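Long-range contacts in cellulase CEL9M (Clostridium cellulolyticum, PDB 1IA7), which probably catalyses the endohydrolysis of beta-1,4-glucosidic linkages in cellulose and related beta-D-glucans, as a family 9 glycoside hydrolase: residues G58-F63 against H363-N368; T127-P132 against Y370-G375; A388-P393 against T409-D414. One frame throughout, in Å; residues are numbered along the deposited sequence.

How the interactions relate
From the N terminus, the chain passes through 58-63, which ends in strand 62-63 and leads into helix 64-80, and then through the 127-132 loop after helix 122-125. After most of the helices it returns with 363-368, which closes interaction 1 over 58-63, and with 370-375, which closes interaction 2 over 127-132. These two loops cross, since their segments alternate along the chain, and they touch through Arg365 and Tyr128, and Asn368 and Trp129. Interaction 3 follows in series as a short loop joining 388-393 to 409-414 at the start of helix 413-430. Interactions 1 and 3 meet at the same glucose of chain B, while interactions 2 and 3 do not touch.

Interaction 1 (G58-F63 against H363-N368); sequences GDHVKF and HHRAAN. With BGC (beta-D-glucopyranose), chain B.
Arg365 lays its aliphatic chain across the ring of His60, with CD over one face at 4.2 Å from the ring centroid in a CH-pi contact. Extended from CG to NE, the chain carries the guanidinium past the imidazole, whose plane is turned 69° from it. Arg365 NH1 reaches Gly58 O at 3.0 Å, with that oxygen lying in the guanidinium plane although the donor stands above the carbonyl plane. The same oxygen takes a second, straighter bond from the backbone N of Arg365, this one on a lone pair. Two N-H groups of one residue therefore grip a single carbonyl, while Tyr128 O accepts from NE and helps to fix the rotation of the guanidinium.

The contact forms part of the substrate cleft of this family 9 glycosidase: NH1 and NH2 both donate to O2 of the glucose of chain B, and His363 NE2 is hydrogen-bonded to the same O2 at 2.8 Å, near the plane of its ring. His364 is the N-cap of helix 365-368: its ND1 accepts from Ala367 N at 3.1 Å in the ring plane, while its NE2 is hydrogen-bonded to Asn20 OD1. Gly58 CA comes within 3.2 Å of His363 O in a CA-H...O contact. A water whose O lies 2.7 Å from His60 NE2 accepts from Ala366 N, bridging the two, and Gln135 holds His60 ND1.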
loop_
_atom_site.group_PDB
_atom_site.type_symbol
_atom_site.label_atom_id
_atom_site.label_comp_id
_atom_site.label_asym_id
_atom_site.label_seq_id
_atom_site.Cartn_x
_atom_site.Cartn_y
_atom_site.Cartn_z
ATOM N N GLY A 58 3.852 4.383 -11.880
ATOM C CA GLY A 58 3.700 5.224 -13.054
ATOM C C GLY A 58 3.791 4.317 -14.266
ATOM O O GLY A 58 3.529 4.729 -15.397
ATOM N N ASP A 59 4.178 3.070 -14.008
ATOM C CA ASP A 59 4.304 2.052 -15.041
ATOM C C ASP A 59 3.055 1.172 -15.037
ATOM O O ASP A 59 2.084 1.459 -14.329
ATOM C CB ASP A 59 5.552 1.202 -14.805
ATOM C CG ASP A 59 5.555 0.531 -13.442
ATOM O OD1 ASP A 59 4.621 0.781 -12.654
ATOM O OD2 ASP A 59 6.496 -0.242 -13.161
ATOM N N HIS A 60 3.079 0.090 -15.803
ATOM C CA HIS A 60 1.905 -0.761 -15.895
ATOM C C HIS A 60 2.030 -2.204 -15.427
ATOM O O HIS A 60 1.074 -2.969 -15.522
ATOM C CB HIS A 60 1.385 -0.706 -17.328
ATOM C CG HIS A 60 1.003 0.674 -17.762
ATOM N ND1 HIS A 60 1.121 1.108 -19.064
ATOM C CD2 HIS A 60 0.523 1.725 -17.057
ATOM C CE1 HIS A 60 0.735 2.369 -19.142
ATOM N NE2 HIS A 60 0.367 2.766 -17.938
ATOM N N VAL A 61 3.195 -2.575 -14.910
ATOM C CA VAL A 61 3.392 -3.936 -14.421
ATOM C C VAL A 61 2.617 -4.123 -13.121
ATOM O O VAL A 61 2.403 -3.169 -12.376
ATOM C CB VAL A 61 4.887 -4.224 -14.135
ATOM C CG1 VAL A 61 5.047 -5.611 -13.509
ATOM C CG2 VAL A 61 5.690 -4.130 -15.431
ATOM N N LYS A 62 2.181 -5.348 -12.861
ATOM C CA LYS A 62 1.472 -5.643 -11.626
ATOM C C LYS A 62 2.424 -6.487 -10.779
ATOM O O LYS A 62 2.562 -7.689 -11.004
ATOM C CB LYS A 62 0.163 -6.387 -11.927
ATOM C CG LYS A 62 -0.800 -5.537 -12.760
ATOM C CD LYS A 62 -2.172 -6.169 -12.950
ATOM C CE LYS A 62 -2.123 -7.373 -13.876
ATOM N NZ LYS A 62 -3.487 -7.765 -14.329
ATOM N N PHE A 63 3.105 -5.829 -9.839
ATOM C CA PHE A 63 4.074 -6.474 -8.944
ATOM C C PHE A 63 3.375 -7.014 -7.697
ATOM O O PHE A 63 2.766 -6.259 -6.947
ATOM C CB PHE A 63 5.159 -5.473 -8.523
ATOM C CG PHE A 63 6.115 -5.093 -9.632
ATOM C CD1 PHE A 63 7.107 -5.977 -10.053
ATOM C CD2 PHE A 63 6.035 -3.845 -10.239
ATOM C CE1 PHE A 63 8.007 -5.626 -11.059
ATOM C CE2 PHE A 63 6.932 -3.481 -11.249
ATOM C CZ PHE A 63 7.920 -4.374 -11.658
ATOM N N HIS A 363 5.172 11.417 -12.632
ATOM C CA HIS A 363 5.744 10.327 -13.416
ATOM C C HIS A 363 4.670 9.247 -13.476
ATOM O O HIS A 363 4.738 8.238 -12.779
ATOM C CB HIS A 363 7.011 9.777 -12.751
ATOM C CG HIS A 363 7.746 8.780 -13.593
ATOM N ND1 HIS A 363 8.472 9.140 -14.708
ATOM C CD2 HIS A 363 7.832 7.432 -13.509
ATOM C CE1 HIS A 363 8.970 8.056 -15.277
ATOM N NE2 HIS A 363 8.595 7.006 -14.569
ATOM N N HIS A 364 3.667 9.479 -14.315
ATOM C CA HIS A 364 2.550 8.553 -14.460
ATOM C C HIS A 364 2.137 8.564 -15.927
ATOM O O HIS A 364 1.683 9.580 -16.446
ATOM C CB HIS A 364 1.405 9.017 -13.550
ATOM C CG HIS A 364 0.292 8.025 -13.398
ATOM N ND1 HIS A 364 -0.739 7.917 -14.303
ATOM C CD2 HIS A 364 0.026 7.127 -12.418
ATOM C CE1 HIS A 364 -1.596 7.001 -13.888
ATOM N NE2 HIS A 364 -1.156 6.505 -12.747
ATOM N N ARG A 365 2.309 7.428 -16.594
ATOM C CA ARG A 365 1.988 7.325 -18.012
ATOM C C ARG A 365 0.565 7.724 -18.409
ATOM O O ARG A 365 0.394 8.562 -19.292
ATOM C CB ARG A 365 2.316 5.910 -18.515
ATOM C CG ARG A 365 3.828 5.644 -18.595
ATOM C CD ARG A 365 4.161 4.177 -18.839
ATOM N NE ARG A 365 5.600 3.953 -19.015
ATOM C CZ ARG A 365 6.516 4.074 -18.055
ATOM N NH1 ARG A 365 6.159 4.416 -16.822
ATOM N NH2 ARG A 365 7.799 3.854 -18.331
ATOM N N ALA A 366 -0.454 7.159 -17.767
ATOM C CA ALA A 366 -1.835 7.505 -18.132
ATOM C C ALA A 366 -2.151 8.987 -17.926
ATOM O O ALA A 366 -2.716 9.633 -18.807
ATOM C CB ALA A 366 -2.832 6.646 -17.347
ATOM N N ALA A 367 -1.788 9.528 -16.768
ATOM C CA ALA A 367 -2.065 10.933 -16.492
ATOM C C ALA A 367 -1.267 11.869 -17.404
ATOM O O ALA A 367 -1.798 12.877 -17.873
ATOM C CB ALA A 367 -1.782 11.249 -15.017
ATOM N N ASN A 368 0.001 11.542 -17.644
ATOM C CA ASN A 368 0.852 12.365 -18.512
ATOM C C ASN A 368 0.148 12.563 -19.848
ATOM O O ASN A 368 0.053 13.686 -20.355
ATOM C CB ASN A 368 2.211 11.693 -18.728
ATOM C CG ASN A 368 3.080 12.437 -19.732
ATOM O OD1 ASN A 368 3.225 12.016 -20.878
ATOM N ND2 ASN A 368 3.655 13.554 -19.303
HETATM C C2 BGC B . 9.817 3.898 -15.050
HETATM C C3 BGC B . 9.430 4.048 -13.576
HETATM C C4 BGC B . 10.542 3.513 -12.668
HETATM C C5 BGC B . 11.883 4.154 -13.044
HETATM C C6 BGC B . 13.042 3.591 -12.238
HETATM C C1 BGC B . 11.198 4.511 -15.310
HETATM O O2 BGC B . 8.850 4.550 -15.858
HETATM O O3 BGC B . 8.221 3.344 -13.327
HETATM O O4 BGC B . 10.239 3.814 -11.313
HETATM O O5 BGC B . 12.173 3.920 -14.439
HETATM O O6 BGC B . 13.192 2.196 -12.456
HETATM O O HOH W 1 -0.216 4.800 -16.335
#

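Interaction 2 (T127-P132 against Y370-G375); sequences TYWGAP and YTYANG. With BGC (beta-D-glucopyranose), chain C.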
loop_
_atom_site.group_PDB
_atom_site.type_symbol
_atom_site.label_atom_id
_atom_site.label_comp_id
_atom_site.label_asym_id
_atom_site.label_seq_id
_atom_site.Cartn_x
_atom_site.Cartn_y
_atom_site.Cartn_z
ATOM N N THR A 127 10.291 0.668 -21.209
ATOM C CA THR A 127 10.794 1.219 -22.462
ATOM C C THR A 127 9.614 1.788 -23.246
ATOM O O THR A 127 9.788 2.378 -24.310
ATOM C CB THR A 127 11.470 0.146 -23.335
ATOM O OG1 THR A 127 10.489 -0.803 -23.770
ATOM C CG2 THR A 127 12.562 -0.568 -22.554
ATOM N N TYR A 128 8.411 1.596 -22.707
ATOM C CA TYR A 128 7.182 2.078 -23.334
ATOM C C TYR A 128 6.622 3.296 -22.606
ATOM O O TYR A 128 6.647 3.359 -21.379
ATOM C CB TYR A 128 6.121 0.972 -23.321
ATOM C CG TYR A 128 4.734 1.422 -23.744
ATOM C CD1 TYR A 128 4.410 1.579 -25.090
ATOM C CD2 TYR A 128 3.742 1.683 -22.794
ATOM C CE1 TYR A 128 3.130 1.983 -25.486
ATOM C CE2 TYR A 128 2.458 2.089 -23.179
ATOM C CZ TYR A 128 2.162 2.235 -24.529
ATOM O OH TYR A 128 0.902 2.629 -24.923
ATOM N N TRP A 129 6.119 4.263 -23.366
ATOM C CA TRP A 129 5.514 5.445 -22.767
ATOM C C TRP A 129 4.289 5.854 -23.572
ATOM O O TRP A 129 4.403 6.384 -24.675
ATOM C CB TRP A 129 6.496 6.614 -22.690
ATOM C CG TRP A 129 5.975 7.720 -21.825
ATOM C CD1 TRP A 129 5.044 8.662 -22.166
ATOM C CD2 TRP A 129 6.271 7.935 -20.438
ATOM N NE1 TRP A 129 4.738 9.443 -21.079
ATOM C CE2 TRP A 129 5.476 9.019 -20.003
ATOM C CE3 TRP A 129 7.129 7.312 -19.520
ATOM C CZ2 TRP A 129 5.511 9.497 -18.689
ATOM C CZ3 TRP A 129 7.167 7.786 -18.209
ATOM C CH2 TRP A 129 6.361 8.871 -17.809
ATOM N N GLY A 130 3.119 5.596 -22.999
ATOM C CA GLY A 130 1.867 5.922 -23.650
ATOM C C GLY A 130 0.718 5.472 -22.772
ATOM O O GLY A 130 0.930 5.081 -21.625
ATOM N N ALA A 131 -0.498 5.518 -23.302
ATOM C CA ALA A 131 -1.671 5.116 -22.539
ATOM C C ALA A 131 -1.703 3.603 -22.347
ATOM O O ALA A 131 -1.352 2.842 -23.249
ATOM C CB ALA A 131 -2.944 5.587 -23.249
ATOM N N PRO A 132 -2.109 3.141 -21.155
ATOM C CA PRO A 132 -2.151 1.690 -20.957
ATOM C C PRO A 132 -3.163 1.030 -21.885
ATOM O O PRO A 132 -3.018 -0.138 -22.243
ATOM C CB PRO A 132 -2.513 1.549 -19.476
ATOM C CG PRO A 132 -3.259 2.824 -19.170
ATOM C CD PRO A 132 -2.429 3.854 -19.907
ATOM N N TYR A 370 1.030 11.734 -22.907
ATOM C CA TYR A 370 1.849 11.945 -24.101
ATOM C C TYR A 370 2.724 10.723 -24.363
ATOM O O TYR A 370 2.636 9.731 -23.646
ATOM C CB TYR A 370 2.741 13.178 -23.925
ATOM C CG TYR A 370 1.981 14.475 -23.785
ATOM C CD1 TYR A 370 1.357 15.064 -24.887
ATOM C CD2 TYR A 370 1.866 15.106 -22.550
ATOM C CE1 TYR A 370 0.637 16.247 -24.759
ATOM C CE2 TYR A 370 1.148 16.289 -22.408
ATOM C CZ TYR A 370 0.538 16.851 -23.515
ATOM O OH TYR A 370 -0.176 18.016 -23.376
ATOM N N THR A 371 3.563 10.798 -25.395
ATOM C CA THR A 371 4.468 9.697 -25.735
ATOM C C THR A 371 5.921 10.183 -25.715
ATOM O O THR A 371 6.183 11.357 -25.449
ATOM C CB THR A 371 4.168 9.134 -27.136
ATOM O OG1 THR A 371 4.526 10.105 -28.129
ATOM C CG2 THR A 371 2.686 8.799 -27.267
ATOM N N TYR A 372 6.860 9.281 -25.990
ATOM C CA TYR A 372 8.277 9.640 -26.014
ATOM C C TYR A 372 8.607 10.487 -27.240
ATOM O O TYR A 372 9.658 11.127 -27.288
ATOM C CB TYR A 372 9.170 8.395 -26.048
ATOM C CG TYR A 372 9.389 7.690 -24.725
ATOM C CD1 TYR A 372 9.588 8.409 -23.541
ATOM C CD2 TYR A 372 9.469 6.299 -24.671
ATOM C CE1 TYR A 372 9.865 7.752 -22.336
ATOM C CE2 TYR A 372 9.744 5.636 -23.480
ATOM C CZ TYR A 372 9.943 6.363 -22.319
ATOM O OH TYR A 372 10.234 5.695 -21.149
ATOM N N ALA A 373 7.710 10.468 -28.224
ATOM C CA ALA A 373 7.868 11.204 -29.482
ATOM C C ALA A 373 8.954 12.281 -29.472
ATOM O O ALA A 373 10.144 11.975 -29.552
ATOM C CB ALA A 373 6.532 11.820 -29.892
ATOM N N ASN A 374 8.541 13.542 -29.386
ATOM C CA ASN A 374 9.481 14.661 -29.376
ATOM C C ASN A 374 9.811 15.010 -27.933
ATOM O O ASN A 374 10.090 16.168 -27.613
ATOM C CB ASN A 374 8.862 15.884 -30.056
ATOM C CG ASN A 374 7.707 15.523 -30.971
ATOM O OD1 ASN A 374 6.685 14.998 -30.522
ATOM N ND2 ASN A 374 7.860 15.804 -32.261
ATOM N N GLY A 375 9.788 14.004 -27.066
ATOM C CA GLY A 375 10.052 14.254 -25.665
ATOM C C GLY A 375 8.841 14.991 -25.127
ATOM O O GLY A 375 8.943 15.822 -24.220
HETATM C C2 BGC C . 14.989 4.910 -18.120
HETATM C C3 BGC C . 13.877 4.133 -17.411
HETATM C C4 BGC C . 12.670 5.045 -17.148
HETATM C C5 BGC C . 12.232 5.724 -18.458
HETATM C C6 BGC C . 11.119 6.738 -18.254
HETATM C C1 BGC C . 14.435 5.560 -19.390
HETATM O O1 BGC C . 15.425 6.320 -19.995
HETATM O O2 BGC C . 16.052 4.031 -18.458
HETATM O O3 BGC C . 14.366 3.614 -16.184
HETATM O O4 BGC C . 11.578 4.261 -16.622
HETATM O O5 BGC C . 13.344 6.432 -19.055
HETATM O O6 BGC C . 11.527 7.780 -17.379
#
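This is an aromatic contact between two surface loops beside the glucose-binding cleft, with no direct hydrogen bond between 127-132 and 370-375. Its centre is the pairing of Trp129 with Tyr372. Trp129 CB stands over the middle of the tyrosine ring, 3.3 Å from its centroid and only 5° off the ring normal, a CH-pi contact of the methylene on the face. The indole lies obliquely to the phenol, its five-membered ring plane at 37°, and the two side chains cross at about a right angle.

A chi1 of -168°, which sets CG opposite the backbone N, sends the indole from the CB that meets the phenol toward the backbone of 370-371. There its edge meets the other loop, Tyr370 O lying near the ring plane at 3.0 Å from Trp129 CD1. The indole N-H is used by Asn368 OD1, which also accepts from Tyr370 N, so one amide oxygen links the tryptophan to the start of the second loop. Nearby, Thr371 CA makes a CA-H...O contact of 3.5 Å to Trp129 O.

At the rim of the phenol, Thr127 O lies near the ring plane, 3.4 Å from Tyr372 CE2. Tyr372 OH comes within 3.2 Å of C6 of the glucose of chain C, which places this pair along the wall of the cleft. Within 370-375, Thr371 OG1 accepts from Ala373 N in an ST turn.

The first loop runs between helix 122-125 and strand 143-145; the second lies between helices 365-368 and 406-409; Trp129 packs on Arg365, and Pro132 on Ala366, of the former.

Interaction 3 (A388-P393 against T409-D414); sequences ALVGGP and TEVALD. With BGC (beta-D-glucopyranose), chain B.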
loop_
_atom_site.group_PDB
_atom_site.type_symbol
_atom_site.label_atom_id
_atom_site.label_comp_id
_atom_site.label_asym_id
_atom_site.label_seq_id
_atom_site.Cartn_x
_atom_site.Cartn_y
_atom_site.Cartn_z
ATOM N N ALA A 388 -3.182 11.604 -5.846
ATOM C CA ALA A 388 -1.883 10.945 -5.817
ATOM C C ALA A 388 -0.851 11.625 -4.917
ATOM O O ALA A 388 -0.626 12.831 -5.011
ATOM C CB ALA A 388 -1.327 10.825 -7.234
ATOM N N LEU A 389 -0.234 10.839 -4.039
ATOM C CA LEU A 389 0.815 11.341 -3.159
ATOM C C LEU A 389 2.104 11.159 -3.952
ATOM O O LEU A 389 2.410 10.049 -4.377
ATOM C CB LEU A 389 0.890 10.513 -1.873
ATOM C CG LEU A 389 2.046 10.839 -0.912
ATOM C CD1 LEU A 389 1.919 12.274 -0.414
ATOM C CD2 LEU A 389 2.037 9.865 0.267
ATOM N N VAL A 390 2.851 12.237 -4.173
ATOM C CA VAL A 390 4.105 12.125 -4.921
ATOM C C VAL A 390 5.275 11.775 -4.003
ATOM O O VAL A 390 5.143 11.804 -2.782
ATOM C CB VAL A 390 4.450 13.435 -5.664
ATOM C CG1 VAL A 390 3.359 13.766 -6.672
ATOM C CG2 VAL A 390 4.616 14.572 -4.667
ATOM N N GLY A 391 6.417 11.448 -4.604
ATOM C CA GLY A 391 7.596 11.100 -3.829
ATOM C C GLY A 391 7.907 12.123 -2.751
ATOM O O GLY A 391 8.033 11.775 -1.578
ATOM N N GLY A 392 8.038 13.387 -3.138
ATOM C CA GLY A 392 8.324 14.414 -2.152
ATOM C C GLY A 392 9.587 15.218 -2.398
ATOM O O GLY A 392 10.254 15.045 -3.417
ATOM N N PRO A 393 9.945 16.109 -1.460
ATOM C CA PRO A 393 11.126 16.979 -1.524
ATOM C C PRO A 393 12.405 16.329 -1.011
ATOM O O PRO A 393 12.383 15.195 -0.527
ATOM C CB PRO A 393 10.711 18.157 -0.653
ATOM C CG PRO A 393 9.999 17.455 0.473
ATOM C CD PRO A 393 9.137 16.419 -0.262
ATOM N N THR A 409 8.855 12.937 -8.398
ATOM C CA THR A 409 7.548 12.868 -9.042
ATOM C C THR A 409 6.801 11.558 -9.260
ATOM O O THR A 409 5.687 11.581 -9.778
ATOM C CB THR A 409 7.617 13.540 -10.409
ATOM O OG1 THR A 409 8.562 12.837 -11.224
ATOM C CG2 THR A 409 8.054 14.995 -10.265
ATOM N N GLU A 410 7.358 10.411 -8.908
ATOM C CA GLU A 410 6.559 9.228 -9.175
ATOM C C GLU A 410 5.516 9.003 -8.085
ATOM O O GLU A 410 5.628 9.541 -6.982
ATOM C CB GLU A 410 7.430 7.983 -9.370
ATOM C CG GLU A 410 6.613 6.778 -9.863
ATOM C CD GLU A 410 7.451 5.727 -10.580
ATOM O OE1 GLU A 410 8.618 5.531 -10.185
ATOM O OE2 GLU A 410 6.934 5.089 -11.530
ATOM N N VAL A 411 4.482 8.242 -8.429
ATOM C CA VAL A 411 3.392 7.919 -7.522
ATOM C C VAL A 411 3.274 6.398 -7.531
ATOM O O VAL A 411 3.821 5.742 -8.418
ATOM C CB VAL A 411 2.076 8.540 -8.023
ATOM C CG1 VAL A 411 2.211 10.057 -8.088
ATOM C CG2 VAL A 411 1.735 7.990 -9.409
ATOM N N ALA A 412 2.576 5.829 -6.555
ATOM C CA ALA A 412 2.437 4.382 -6.516
ATOM C C ALA A 412 1.351 3.928 -5.560
ATOM O O ALA A 412 0.943 4.663 -4.666
ATOM C CB ALA A 412 3.768 3.747 -6.128
ATOM N N LEU A 413 0.882 2.706 -5.762
ATOM C CA LEU A 413 -0.148 2.137 -4.907
ATOM C C LEU A 413 0.305 2.126 -3.449
ATOM O O LEU A 413 -0.443 2.537 -2.558
ATOM C CB LEU A 413 -0.460 0.705 -5.344
ATOM C CG LEU A 413 -0.915 0.493 -6.786
ATOM C CD1 LEU A 413 -1.006 -1.003 -7.082
ATOM C CD2 LEU A 413 -2.263 1.176 -6.997
ATOM N N ASP A 414 1.529 1.665 -3.200
ATOM C CA ASP A 414 2.008 1.591 -1.822
ATOM C C ASP A 414 2.108 2.961 -1.167
ATOM O O ASP A 414 1.968 3.084 0.051
ATOM C CB ASP A 414 3.344 0.831 -1.732
ATOM C CG ASP A 414 4.527 1.624 -2.258
ATOM O OD1 ASP A 414 4.660 1.777 -3.489
ATOM O OD2 ASP A 414 5.333 2.090 -1.427
HETATM C C2 BGC B . 9.817 3.898 -15.050
HETATM C C3 BGC B . 9.430 4.048 -13.576
HETATM C C4 BGC B . 10.542 3.513 -12.668
HETATM C C5 BGC B . 11.883 4.154 -13.044
HETATM C C6 BGC B . 13.042 3.591 -12.238
HETATM C C1 BGC B . 11.198 4.511 -15.310
HETATM O O2 BGC B . 8.850 4.550 -15.858
HETATM O O3 BGC B . 8.221 3.344 -13.327
HETATM O O4 BGC B . 10.239 3.814 -11.313
HETATM O O5 BGC B . 12.173 3.920 -14.439
HETATM O O6 BGC B . 13.192 2.196 -12.456
HETATM O O HOH W 2 1.108 7.756 -5.056
#
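Val411 packs its CG1 against Ala388 and Val390, where the loop 388-393 runs alongside the chain leading into helix 413-430, probably one of the helices of the (alpha/alpha)6 barrel characteristic of family 9 catalytic domains. In Val411, CG1 is anti to the carbonyl carbon and beside the backbone N (chi1 -61°), and this methyl meets Ala388 CB at 3.7 Å. Val390 has the same rotamer, and its own CG1 reaches Val411 CG1 at 4.1 Å. A single branch of each valine thus makes the apolar contact. Val411 CG1 also lies 3.7 Å from Leu389 O.

Backbone contacts link the same two strips of chain. Gly391 N donates a weak, bent bond to Glu410 O, 3.1 Å long, while Val390 CA approaches the same oxygen to 3.6 Å. A water accepts from Ala412 N and lies 2.7 Å from Leu389 O, to which it donates, bridging the segments. Asn416 OD1, on helix 413-430 itself, accepts from Leu389 N. Thr409 is joined through its backbone to His363, and its OG1 is hydrogen-bonded to Asp402 O and Gln405 O.

The CB of Glu410, predicted to be an active-site residue, points away from 388-393. From there the side chain runs on with CG opposite the backbone N (chi1 -171°) and stays extended beyond CG, carrying the carboxylate into the cleft. Gly58 N donates to Glu410 OE2, which probably helps to position the carboxylate. Its two oxygens take neighbouring hydroxyls of the glucose of chain B: O3 donates to Glu410 OE2 at 2.8 Å, and O4 to Glu410 OE1 at 2.6 Å.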